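Local coordinates for insecticidal protein (Brevibacillus laterosporus, PDB 7ML9) that probably forms beta-barrel pores in target membranes and is active as an insecticidal toxin against the western corn rootworm, at residues L125-F130 against F283-E288; F158-A161 against E166-T169; Q192-K195 against T201-V204; Y207-S212 against E307-L312. One frame throughout, in Å; residues are numbered along the deposited sequence.

Contact 1 (L125-F130 against F283-E288)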
loop_
_atom_site.group_PDB
_atom_site.type_symbol
_atom_site.label_atom_id
_atom_site.label_comp_id
_atom_site.label_asym_id
_atom_site.label_seq_id
_atom_site.Cartn_x
_atom_site.Cartn_y
_atom_site.Cartn_z
ATOM N N LEU A 125 5.104 -43.420 17.715
ATOM C CA LEU A 125 5.484 -43.585 16.316
ATOM C C LEU A 125 5.573 -42.215 15.650
ATOM O O LEU A 125 4.675 -41.384 15.811
ATOM C CB LEU A 125 4.467 -44.471 15.590
ATOM C CG LEU A 125 4.357 -45.893 16.159
ATOM C CD1 LEU A 125 3.330 -46.737 15.384
ATOM C CD2 LEU A 125 5.724 -46.522 16.135
ATOM N N LEU A 126 6.655 -41.997 14.910
ATOM C CA LEU A 126 6.883 -40.749 14.198
ATOM C C LEU A 126 6.167 -40.755 12.856
ATOM O O LEU A 126 6.269 -41.724 12.087
ATOM C CB LEU A 126 8.383 -40.533 13.998
ATOM C CG LEU A 126 9.115 -40.204 15.293
ATOM C CD1 LEU A 126 10.597 -40.515 15.176
ATOM C CD2 LEU A 126 8.884 -38.718 15.609
ATOM N N THR A 127 5.438 -39.670 12.576
ATOM C CA THR A 127 4.788 -39.510 11.284
ATOM C C THR A 127 5.812 -39.127 10.223
ATOM O O THR A 127 6.905 -38.647 10.534
ATOM C CB THR A 127 3.699 -38.435 11.341
ATOM O OG1 THR A 127 4.299 -37.145 11.545
ATOM C CG2 THR A 127 2.706 -38.716 12.444
ATOM N N PRO A 128 5.487 -39.334 8.954
ATOM C CA PRO A 128 6.297 -38.743 7.888
ATOM C C PRO A 128 6.154 -37.227 7.919
ATOM O O PRO A 128 5.315 -36.666 8.629
ATOM C CB PRO A 128 5.706 -39.339 6.605
ATOM C CG PRO A 128 4.845 -40.491 7.057
ATOM C CD PRO A 128 4.375 -40.143 8.429
ATOM N N GLU A 129 7.010 -36.559 7.154
ATOM C CA GLU A 129 6.778 -35.157 6.839
ATOM C C GLU A 129 5.723 -35.049 5.753
ATOM O O GLU A 129 5.699 -35.842 4.809
ATOM C CB GLU A 129 8.072 -34.493 6.381
ATOM C CG GLU A 129 9.069 -34.372 7.496
ATOM C CD GLU A 129 10.392 -33.829 7.028
ATOM O OE1 GLU A 129 10.620 -33.800 5.798
ATOM O OE2 GLU A 129 11.208 -33.443 7.892
ATOM N N PHE A 130 4.826 -34.087 5.899
ATOM C CA PHE A 130 3.899 -33.786 4.829
ATOM C C PHE A 130 4.378 -32.516 4.134
ATOM O O PHE A 130 5.257 -31.809 4.637
ATOM C CB PHE A 130 2.474 -33.649 5.355
ATOM C CG PHE A 130 1.918 -34.936 5.948
ATOM C CD1 PHE A 130 2.094 -35.228 7.288
ATOM C CD2 PHE A 130 1.211 -35.830 5.151
ATOM C CE1 PHE A 130 1.582 -36.396 7.837
ATOM C CE2 PHE A 130 0.689 -37.017 5.688
ATOM C CZ PHE A 130 0.881 -37.293 7.031
ATOM N N PHE A 283 0.154 -26.385 9.446
ATOM C CA PHE A 283 -0.510 -27.657 9.181
ATOM C C PHE A 283 -1.336 -28.070 10.397
ATOM O O PHE A 283 -0.934 -27.839 11.541
ATOM C CB PHE A 283 0.496 -28.772 8.866
ATOM C CG PHE A 283 1.107 -28.691 7.489
ATOM C CD1 PHE A 283 0.447 -29.219 6.390
ATOM C CD2 PHE A 283 2.347 -28.088 7.301
ATOM C CE1 PHE A 283 1.023 -29.155 5.109
ATOM C CE2 PHE A 283 2.925 -28.020 6.033
ATOM C CZ PHE A 283 2.267 -28.556 4.948
ATOM N N ILE A 284 -2.490 -28.674 10.139
ATOM C CA ILE A 284 -3.219 -29.438 11.143
ATOM C C ILE A 284 -3.168 -30.913 10.755
ATOM O O ILE A 284 -3.494 -31.273 9.615
ATOM C CB ILE A 284 -4.665 -28.938 11.298
ATOM C CG1 ILE A 284 -5.427 -29.783 12.330
ATOM C CG2 ILE A 284 -5.380 -28.906 9.966
ATOM C CD1 ILE A 284 -6.477 -28.988 13.107
ATOM N N LEU A 285 -2.733 -31.758 11.695
ATOM C CA LEU A 285 -2.762 -33.209 11.540
ATOM C C LEU A 285 -3.954 -33.773 12.299
ATOM O O LEU A 285 -4.154 -33.457 13.473
ATOM C CB LEU A 285 -1.475 -33.850 12.049
ATOM C CG LEU A 285 -0.161 -33.402 11.428
ATOM C CD1 LEU A 285 0.982 -34.307 11.872
ATOM C CD2 LEU A 285 -0.296 -33.392 9.926
ATOM N N LYS A 286 -4.747 -34.584 11.618
ATOM C CA LYS A 286 -5.921 -35.234 12.177
ATOM C C LYS A 286 -5.621 -36.726 12.293
ATOM O O LYS A 286 -5.277 -37.372 11.295
ATOM C CB LYS A 286 -7.118 -34.958 11.275
ATOM C CG LYS A 286 -8.416 -35.644 11.594
ATOM C CD LYS A 286 -9.319 -35.534 10.371
ATOM C CE LYS A 286 -10.699 -35.012 10.702
ATOM N NZ LYS A 286 -11.759 -35.922 10.178
ATOM N N ILE A 287 -5.731 -37.263 13.507
ATOM C CA ILE A 287 -5.387 -38.655 13.801
ATOM C C ILE A 287 -6.671 -39.456 13.934
ATOM O O ILE A 287 -7.507 -39.151 14.791
ATOM C CB ILE A 287 -4.559 -38.766 15.087
ATOM C CG1 ILE A 287 -3.433 -37.736 15.096
ATOM C CG2 ILE A 287 -4.064 -40.208 15.277
ATOM C CD1 ILE A 287 -2.468 -37.875 13.953
ATOM N N GLU A 288 -6.824 -40.490 13.107
ATOM C CA GLU A 288 -8.021 -41.319 13.101
ATOM C C GLU A 288 -7.684 -42.755 13.483
ATOM O O GLU A 288 -6.684 -43.313 13.023
ATOM C CB GLU A 288 -8.699 -41.321 11.735
ATOM C CG GLU A 288 -9.273 -39.984 11.310
ATOM C CD GLU A 288 -9.954 -40.051 9.954
ATOM O OE1 GLU A 288 -9.741 -41.051 9.228
ATOM O OE2 GLU A 288 -10.707 -39.107 9.617
#
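Thr127 OG1, which faces Leu285, has two hydrogen-bond partners, Pro128 O and the backbone N of Gln192. The hydroxyl donates to the first, with 3.1 Å between Thr127 OG1 and Pro128 O. The donor is tilted 28° from that carbonyl plane. The same oxygen accepts the N-H of Gln192, so the polar end of Thr127 is satisfied. Thr127 OG1 lies 4.4 Å from Leu285 CD1, a distant contact.

Phe130 is the residue most buried by the contact (60 Å²). Its meeting with Leu285 is apolar, and the ring and the leucine side chain cross at a slant. Leu285 CD2 sits 4.0 Å from Phe130 CD1 and 4.1 Å from Phe130 CE1. With CG anti to its carbonyl carbon (chi1 -64°), the Phe130 ring reaches toward Leu285. Phe283 CZ lies 4.4 Å from Phe130 O, which stands at a slant to the Phe283 ring.

No hydrogen bond joins 125-130 to 283-288. The closest CA atoms, those of Phe130 and Phe283, are 8.7 Å apart. Contact is mainly through side chains, and the residues that touch are buried. Ala206 of strand 201-229 meets both Phe130 and Leu285. The 125-130 segment thus packs on the large sheet by side chains, without backbone pairing. This is consistent with the beta-sandwich end of an aerolysin/ETX-type toxin.

Contact 2 (F158-A161 against E166-T169)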
loop_
_atom_site.group_PDB
_atom_site.type_symbol
_atom_site.label_atom_id
_atom_site.label_comp_id
_atom_site.label_asym_id
_atom_site.label_seq_id
_atom_site.Cartn_x
_atom_site.Cartn_y
_atom_site.Cartn_z
ATOM N N PHE A 158 4.586 -4.743 5.370
ATOM C CA PHE A 158 3.468 -4.986 6.256
ATOM C C PHE A 158 3.655 -6.341 6.920
ATOM O O PHE A 158 4.255 -7.245 6.328
ATOM C CB PHE A 158 2.129 -4.952 5.501
ATOM C CG PHE A 158 2.099 -5.806 4.258
ATOM C CD1 PHE A 158 2.687 -5.367 3.079
ATOM C CD2 PHE A 158 1.465 -7.038 4.263
ATOM C CE1 PHE A 158 2.647 -6.142 1.930
ATOM C CE2 PHE A 158 1.422 -7.825 3.114
ATOM C CZ PHE A 158 2.014 -7.378 1.948
ATOM N N PRO A 159 3.173 -6.505 8.149
ATOM C CA PRO A 159 3.228 -7.822 8.786
ATOM C C PRO A 159 2.106 -8.711 8.280
ATOM O O PRO A 159 1.021 -8.250 7.918
ATOM C CB PRO A 159 3.055 -7.509 10.280
ATOM C CG PRO A 159 2.932 -5.985 10.384
ATOM C CD PRO A 159 2.532 -5.513 9.024
ATOM N N ILE A 160 2.388 -10.010 8.241
ATOM C CA ILE A 160 1.422 -11.007 7.808
ATOM C C ILE A 160 1.360 -12.108 8.859
ATOM O O ILE A 160 2.221 -12.210 9.735
ATOM C CB ILE A 160 1.774 -11.605 6.435
ATOM C CG1 ILE A 160 3.134 -12.297 6.511
ATOM C CG2 ILE A 160 1.754 -10.527 5.352
ATOM C CD1 ILE A 160 3.391 -13.223 5.355
ATOM N N ALA A 161 0.322 -12.937 8.752
ATOM C CA ALA A 161 0.149 -14.117 9.599
ATOM C C ALA A 161 0.233 -13.734 11.072
ATOM O O ALA A 161 1.095 -14.198 11.820
ATOM C CB ALA A 161 1.176 -15.198 9.251
ATOM N N GLU A 166 7.180 -10.666 7.888
ATOM C CA GLU A 166 7.108 -9.390 7.194
ATOM C C GLU A 166 7.089 -9.629 5.691
ATOM O O GLU A 166 7.862 -10.441 5.175
ATOM C CB GLU A 166 8.295 -8.495 7.560
ATOM C CG GLU A 166 8.072 -7.009 7.273
ATOM C CD GLU A 166 7.795 -6.186 8.528
ATOM O OE1 GLU A 166 8.670 -6.153 9.424
ATOM O OE2 GLU A 166 6.710 -5.563 8.614
ATOM N N ALA A 167 6.194 -8.927 4.995
ATOM C CA ALA A 167 6.103 -8.970 3.541
ATOM C C ALA A 167 6.144 -7.545 2.995
ATOM O O ALA A 167 6.011 -6.573 3.743
ATOM C CB ALA A 167 4.829 -9.684 3.077
ATOM N N SER A 168 6.318 -7.420 1.679
ATOM C CA SER A 168 6.461 -6.102 1.072
ATOM C C SER A 168 5.877 -6.098 -0.335
ATOM O O SER A 168 5.567 -7.142 -0.916
ATOM C CB SER A 168 7.923 -5.651 1.040
ATOM O OG SER A 168 8.647 -6.392 0.080
ATOM N N THR A 169 5.726 -4.890 -0.879
ATOM C CA THR A 169 5.119 -4.695 -2.186
ATOM C C THR A 169 5.540 -3.307 -2.660
ATOM O O THR A 169 5.706 -2.395 -1.849
ATOM C CB THR A 169 3.594 -4.840 -2.117
ATOM O OG1 THR A 169 3.032 -4.871 -3.434
ATOM C CG2 THR A 169 2.944 -3.697 -1.307
#
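Phe158 and Ala167 form a hydrogen-bonded pair near the turn end of an antiparallel beta hairpin, strands 153-160 and 165-172. In aerolysin-like toxins an amphipathic hairpin of this kind probably unfolds to line the pore, and this hairpin is consistent with that role.

Two backbone bonds hold the pair. Phe158 N donates to Ala167 O at 2.8 Å. Ala167 N returns a bond of 2.9 Å to Phe158 O, almost straight at 176°. Pro159 and Glu166 follow as a non-hydrogen-bonded pair. The short segments 158-160 and 166-169 twist against each other, with N-to-C directions 131° apart.

Apolar contacts lie on the face that carries Phe158 and Ala167. Ala167 CB stands over the Phe158 ring as a CH-pi contact, 4.2 Å from the centroid. CG of Phe158 lies between its own N and carbonyl carbon (chi1 50°), which folds the ring across the neighbouring strand. Ile160 CG2 adds a contact of 3.9 Å to Ala167 CB. Ile213, from strand 201-229, touches both Phe158 and Ile160, and the rings of Phe158 and Phe275 meet. This face is therefore turned to the body of the protein.

The face with Pro159 and Glu166 is more exposed. These two side chains lie side by side, pointing the same way. The glutamate chain bends at chi2, which brings Glu166 OE2 to 3.6 Å from the carbonyl carbon C of Phe158.

Contact 3 (Q192-K195 against T201-V204). With EDO (1,2-ethanediol), chain I.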
loop_
_atom_site.group_PDB
_atom_site.type_symbol
_atom_site.label_atom_id
_atom_site.label_comp_id
_atom_site.label_asym_id
_atom_site.label_seq_id
_atom_site.Cartn_x
_atom_site.Cartn_y
_atom_site.Cartn_z
ATOM N N GLN A 192 5.914 -35.705 13.522
ATOM C CA GLN A 192 5.274 -35.647 14.829
ATOM C C GLN A 192 5.271 -37.030 15.482
ATOM O O GLN A 192 5.196 -38.056 14.800
ATOM C CB GLN A 192 3.835 -35.130 14.726
ATOM C CG GLN A 192 3.709 -33.748 14.079
ATOM C CD GLN A 192 4.511 -32.693 14.829
ATOM O OE1 GLN A 192 5.353 -32.000 14.250
ATOM N NE2 GLN A 192 4.261 -32.580 16.130
ATOM N N LYS A 193 5.342 -37.039 16.812
ATOM C CA LYS A 193 5.343 -38.257 17.618
ATOM C C LYS A 193 3.914 -38.544 18.077
ATOM O O LYS A 193 3.294 -37.708 18.742
ATOM C CB LYS A 193 6.285 -38.109 18.817
ATOM C CG LYS A 193 6.864 -39.430 19.322
ATOM C CD LYS A 193 8.381 -39.526 19.101
ATOM C CE LYS A 193 8.950 -40.909 19.485
ATOM N NZ LYS A 193 9.729 -41.600 18.400
ATOM N N ILE A 194 3.390 -39.718 17.715
ATOM C CA ILE A 194 2.013 -40.116 18.008
ATOM C C ILE A 194 2.031 -41.382 18.861
ATOM O O ILE A 194 2.711 -42.356 18.516
ATOM C CB ILE A 194 1.207 -40.364 16.719
ATOM C CG1 ILE A 194 1.356 -39.180 15.757
ATOM C CG2 ILE A 194 -0.246 -40.624 17.050
ATOM C CD1 ILE A 194 0.792 -37.915 16.302
ATOM N N LYS A 195 1.276 -41.377 19.964
ATOM C CA LYS A 195 1.110 -42.588 20.765
ATOM C C LYS A 195 0.067 -43.484 20.100
ATOM O O LYS A 195 -1.086 -43.081 19.929
ATOM C CB LYS A 195 0.703 -42.248 22.200
ATOM C CG LYS A 195 0.373 -43.477 23.057
ATOM C CD LYS A 195 0.617 -43.225 24.554
ATOM C CE LYS A 195 -0.306 -44.074 25.434
ATOM N NZ LYS A 195 -1.732 -44.024 24.976
ATOM N N THR A 201 -4.409 -49.488 14.686
ATOM C CA THR A 201 -3.922 -48.901 13.446
ATOM C C THR A 201 -4.501 -47.501 13.349
ATOM O O THR A 201 -5.721 -47.328 13.416
ATOM C CB THR A 201 -4.316 -49.732 12.228
ATOM O OG1 THR A 201 -3.797 -51.063 12.362
ATOM C CG2 THR A 201 -3.745 -49.093 10.959
ATOM N N TYR A 202 -3.628 -46.511 13.214
ATOM C CA TYR A 202 -4.031 -45.118 13.114
ATOM C C TYR A 202 -3.743 -44.578 11.714
ATOM O O TYR A 202 -2.855 -45.059 11.006
ATOM C CB TYR A 202 -3.307 -44.262 14.154
ATOM C CG TYR A 202 -3.854 -44.360 15.556
ATOM C CD1 TYR A 202 -4.930 -45.195 15.857
ATOM C CD2 TYR A 202 -3.302 -43.594 16.586
ATOM C CE1 TYR A 202 -5.430 -45.278 17.143
ATOM C CE2 TYR A 202 -3.796 -43.671 17.873
ATOM C CZ TYR A 202 -4.859 -44.515 18.143
ATOM O OH TYR A 202 -5.357 -44.582 19.417
ATOM N N ARG A 203 -4.540 -43.602 11.308
ATOM C CA ARG A 203 -4.355 -42.899 10.050
ATOM C C ARG A 203 -4.105 -41.440 10.385
ATOM O O ARG A 203 -4.837 -40.863 11.193
ATOM C CB ARG A 203 -5.588 -43.048 9.165
ATOM C CG ARG A 203 -5.447 -42.467 7.793
ATOM C CD ARG A 203 -6.546 -43.005 6.903
ATOM N NE ARG A 203 -7.781 -42.248 7.058
ATOM C CZ ARG A 203 -8.982 -42.696 6.711
ATOM N NH1 ARG A 203 -9.113 -43.913 6.199
ATOM N NH2 ARG A 203 -10.054 -41.929 6.886
ATOM N N VAL A 204 -3.056 -40.859 9.805
ATOM C CA VAL A 204 -2.760 -39.436 9.957
ATOM C C VAL A 204 -3.116 -38.744 8.650
ATOM O O VAL A 204 -2.550 -39.075 7.603
ATOM C CB VAL A 204 -1.288 -39.187 10.306
ATOM C CG1 VAL A 204 -1.059 -37.690 10.565
ATOM C CG2 VAL A 204 -0.888 -40.012 11.504
HETATM C C1 EDO I . -5.350 -45.423 4.728
HETATM O O1 EDO I . -4.341 -44.542 4.220
HETATM C C2 EDO I . -6.622 -45.296 3.906
HETATM O O2 EDO I . -7.714 -45.096 4.807
#
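The contact belongs to a side-chain core near one end of the toxin, where the small two-stranded sheet of 123-126 and 193-196 packs against the large sheet. Tyr202 carries it from the large sheet, and Ile194 and Lys195 from the small one.

Tyr202 CE2 comes 3.5 Å from Lys195 O, and Tyr202 CD2 is 4.0 Å from the same oxygen. With chi2 near 1°, CB-CA of Tyr202 lies almost in the ring plane. Ile194 CG2 meets the ring edge, near its plane, 4.3 Å from Tyr202 CD2, while Lys195 O approaches at a slant. Lys195 takes part through its backbone, as its CB points away. No hydrogen bond spans the two segments.

Arg203, on the next position of the strand, faces the other way. Its NH2 forms a salt bridge with Glu288. An ethanediol, probably from the crystallisation liquor, lies at the edge of the guanidinium. The modelled approach of Arg203 NH1 to its O2 is very short and therefore doubtful.

Tyr202 also packs on Ile287 and Asp289 of strand 266-289 and on Val305 of strand 303-323. Ile194 rests on Leu114 of strand 86-115 and on Ile308 of strand 303-323. The contact thus joins the small sheet to strands 86-115, 201-229, 266-289 and 303-323 of the large one.

Contact 4 (Y207-S212 against E307-L312)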
loop_
_atom_site.group_PDB
_atom_site.type_symbol
_atom_site.label_atom_id
_atom_site.label_comp_id
_atom_site.label_asym_id
_atom_site.label_seq_id
_atom_site.Cartn_x
_atom_site.Cartn_y
_atom_site.Cartn_z
ATOM N N TYR A 207 -3.537 -31.406 6.588
ATOM C CA TYR A 207 -4.181 -30.300 5.896
ATOM C C TYR A 207 -3.334 -29.051 6.054
ATOM O O TYR A 207 -2.813 -28.779 7.140
ATOM C CB TYR A 207 -5.586 -30.034 6.438
ATOM C CG TYR A 207 -6.531 -31.188 6.274
ATOM C CD1 TYR A 207 -6.537 -32.236 7.188
ATOM C CD2 TYR A 207 -7.420 -31.233 5.216
ATOM C CE1 TYR A 207 -7.408 -33.301 7.043
ATOM C CE2 TYR A 207 -8.301 -32.294 5.067
ATOM C CZ TYR A 207 -8.285 -33.325 5.989
ATOM O OH TYR A 207 -9.143 -34.390 5.852
ATOM N N LEU A 208 -3.176 -28.302 4.961
ATOM C CA LEU A 208 -2.504 -27.011 5.017
ATOM C C LEU A 208 -3.554 -25.940 5.307
ATOM O O LEU A 208 -4.549 -25.828 4.581
ATOM C CB LEU A 208 -1.777 -26.705 3.707
ATOM C CG LEU A 208 -1.140 -25.311 3.605
ATOM C CD1 LEU A 208 0.045 -25.175 4.546
ATOM C CD2 LEU A 208 -0.715 -25.042 2.165
ATOM N N ASN A 209 -3.340 -25.168 6.361
ATOM C CA ASN A 209 -4.194 -24.016 6.619
ATOM C C ASN A 209 -3.622 -22.816 5.870
ATOM O O ASN A 209 -2.400 -22.665 5.768
ATOM C CB ASN A 209 -4.273 -23.714 8.118
ATOM C CG ASN A 209 -5.271 -24.613 8.852
ATOM O OD1 ASN A 209 -6.350 -24.945 8.339
ATOM N ND2 ASN A 209 -4.916 -24.987 10.066
ATOM N N THR A 210 -4.508 -21.969 5.353
ATOM C CA THR A 210 -4.102 -20.800 4.582
ATOM C C THR A 210 -4.659 -19.522 5.212
ATOM O O THR A 210 -5.626 -19.545 5.989
ATOM C CB THR A 210 -4.576 -20.904 3.121
ATOM O OG1 THR A 210 -6.004 -20.899 3.076
ATOM C CG2 THR A 210 -4.069 -22.202 2.447
ATOM N N GLY A 211 -4.046 -18.393 4.852
ATOM C CA GLY A 211 -4.550 -17.101 5.267
ATOM C C GLY A 211 -4.386 -16.076 4.162
ATOM O O GLY A 211 -3.608 -16.249 3.216
ATOM N N SER A 212 -5.146 -14.995 4.296
ATOM C CA SER A 212 -5.007 -13.867 3.396
ATOM C C SER A 212 -5.071 -12.583 4.211
ATOM O O SER A 212 -5.505 -12.564 5.369
ATOM C CB SER A 212 -6.067 -13.874 2.284
ATOM O OG SER A 212 -7.374 -13.985 2.806
ATOM N N GLU A 307 -5.936 -34.154 17.310
ATOM C CA GLU A 307 -5.574 -33.185 16.283
ATOM C C GLU A 307 -4.394 -32.371 16.784
ATOM O O GLU A 307 -4.306 -32.061 17.976
ATOM C CB GLU A 307 -6.742 -32.271 15.904
ATOM C CG GLU A 307 -7.811 -32.990 15.109
ATOM C CD GLU A 307 -8.909 -32.076 14.606
ATOM O OE1 GLU A 307 -8.944 -30.902 15.026
ATOM O OE2 GLU A 307 -9.747 -32.533 13.797
ATOM N N ILE A 308 -3.466 -32.066 15.876
ATOM C CA ILE A 308 -2.235 -31.366 16.210
ATOM C C ILE A 308 -2.052 -30.217 15.230
ATOM O O ILE A 308 -2.088 -30.427 14.012
ATOM C CB ILE A 308 -1.006 -32.292 16.151
ATOM C CG1 ILE A 308 -1.297 -33.650 16.784
ATOM C CG2 ILE A 308 0.202 -31.631 16.802
ATOM C CD1 ILE A 308 -0.103 -34.562 16.750
ATOM N N LYS A 309 -1.839 -29.016 15.759
ATOM C CA LYS A 309 -1.391 -27.886 14.957
ATOM C C LYS A 309 0.128 -27.919 14.893
ATOM O O LYS A 309 0.795 -27.992 15.928
ATOM C CB LYS A 309 -1.872 -26.569 15.566
ATOM C CG LYS A 309 -3.150 -26.025 14.949
ATOM C CD LYS A 309 -3.160 -24.501 15.011
ATOM C CE LYS A 309 -4.515 -23.937 14.639
ATOM N NZ LYS A 309 -4.397 -22.924 13.556
ATOM N N VAL A 310 0.673 -27.877 13.681
ATOM C CA VAL A 310 2.098 -28.046 13.442
ATOM C C VAL A 310 2.605 -26.802 12.716
ATOM O O VAL A 310 2.035 -26.430 11.688
ATOM C CB VAL A 310 2.407 -29.307 12.617
ATOM C CG1 VAL A 310 3.896 -29.389 12.306
ATOM C CG2 VAL A 310 1.930 -30.544 13.372
ATOM N N PRO A 311 3.652 -26.140 13.209
ATOM C CA PRO A 311 4.214 -25.000 12.466
ATOM C C PRO A 311 4.917 -25.483 11.210
ATOM O O PRO A 311 5.638 -26.481 11.240
ATOM C CB PRO A 311 5.215 -24.377 13.451
ATOM C CG PRO A 311 4.992 -25.086 14.773
ATOM C CD PRO A 311 4.410 -26.423 14.435
ATOM N N LEU A 312 4.711 -24.769 10.101
ATOM C CA LEU A 312 5.296 -25.200 8.836
ATOM C C LEU A 312 6.727 -24.687 8.681
ATOM O O LEU A 312 7.155 -23.743 9.346
ATOM C CB LEU A 312 4.425 -24.754 7.656
ATOM C CG LEU A 312 4.132 -23.267 7.392
ATOM C CD1 LEU A 312 5.324 -22.552 6.760
ATOM C CD2 LEU A 312 2.907 -23.122 6.512
#
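Asn209 and Lys309 cross at about a right angle, while Leu208 and Leu312 meet at a slant. These two pairs make up the whole contact, which buries just 99 Å². Their strands, 201-229 and 303-323, do not pair here. Strand 266-289 runs between them and bonds to both, so side chains reach across it. CA of Asn209 and CA of Lys309 are 9.6 Å apart.

The leucines meet by their methyl ends, with Leu208 CD1 4.0 Å from Leu312 CD2. Leu208 places CG anti to its backbone N (chi1 175°), which sends the branch towards Leu312. Leu312 reaches back with CG between its N and its carbonyl carbon (chi1 60°). Tyr187 of strand 178-189 touches both leucines, and Leu208 also packs on Tyr132 and Tyr134.

The polar pair is different. Lys309 bends at chi2 and chi4 and brings NZ to 4.1 Å from Asn209 ND2. That approach is not a bond, since both nitrogens are donors. What joins them is Asp282, a residue of the intervening strand and outside both segments. Asp282 OD2 forms a salt bridge with Lys309 NZ, and Asp282 OD1 accepts a hydrogen bond from Asn209 ND2.

One carboxylate thus ties the two flanking strands together, with one oxygen for each. The lysine charge and the amide N-H would probably stabilise Asp282 in its ionised form, and the carboxylate probably offsets part of the charge of Lys309.

In the fold
Contacts 1, 3 and 4 cluster towards one end of the elongated chain. Contacts 1 and 3 have centres about 6 Å apart, and contacts 1 and 4 have centres about 12 Å apart. Strand 266-289 passes through contact 1 and runs beside both strands of contact 4. Strand 201-229 serves contacts 3 and 4. The small sheet of 123-126 and 193-196 links contacts 1 and 3. Contact 2, on its own hairpin nearer the middle, is about 18 Å from contact 4 between centres. Along the chain, contacts 1 and 4 join distant parts, while contacts 2 and 3 close over short loops. The hairpin is thus a locally closed unit, consistent with a part that could move in pore formation.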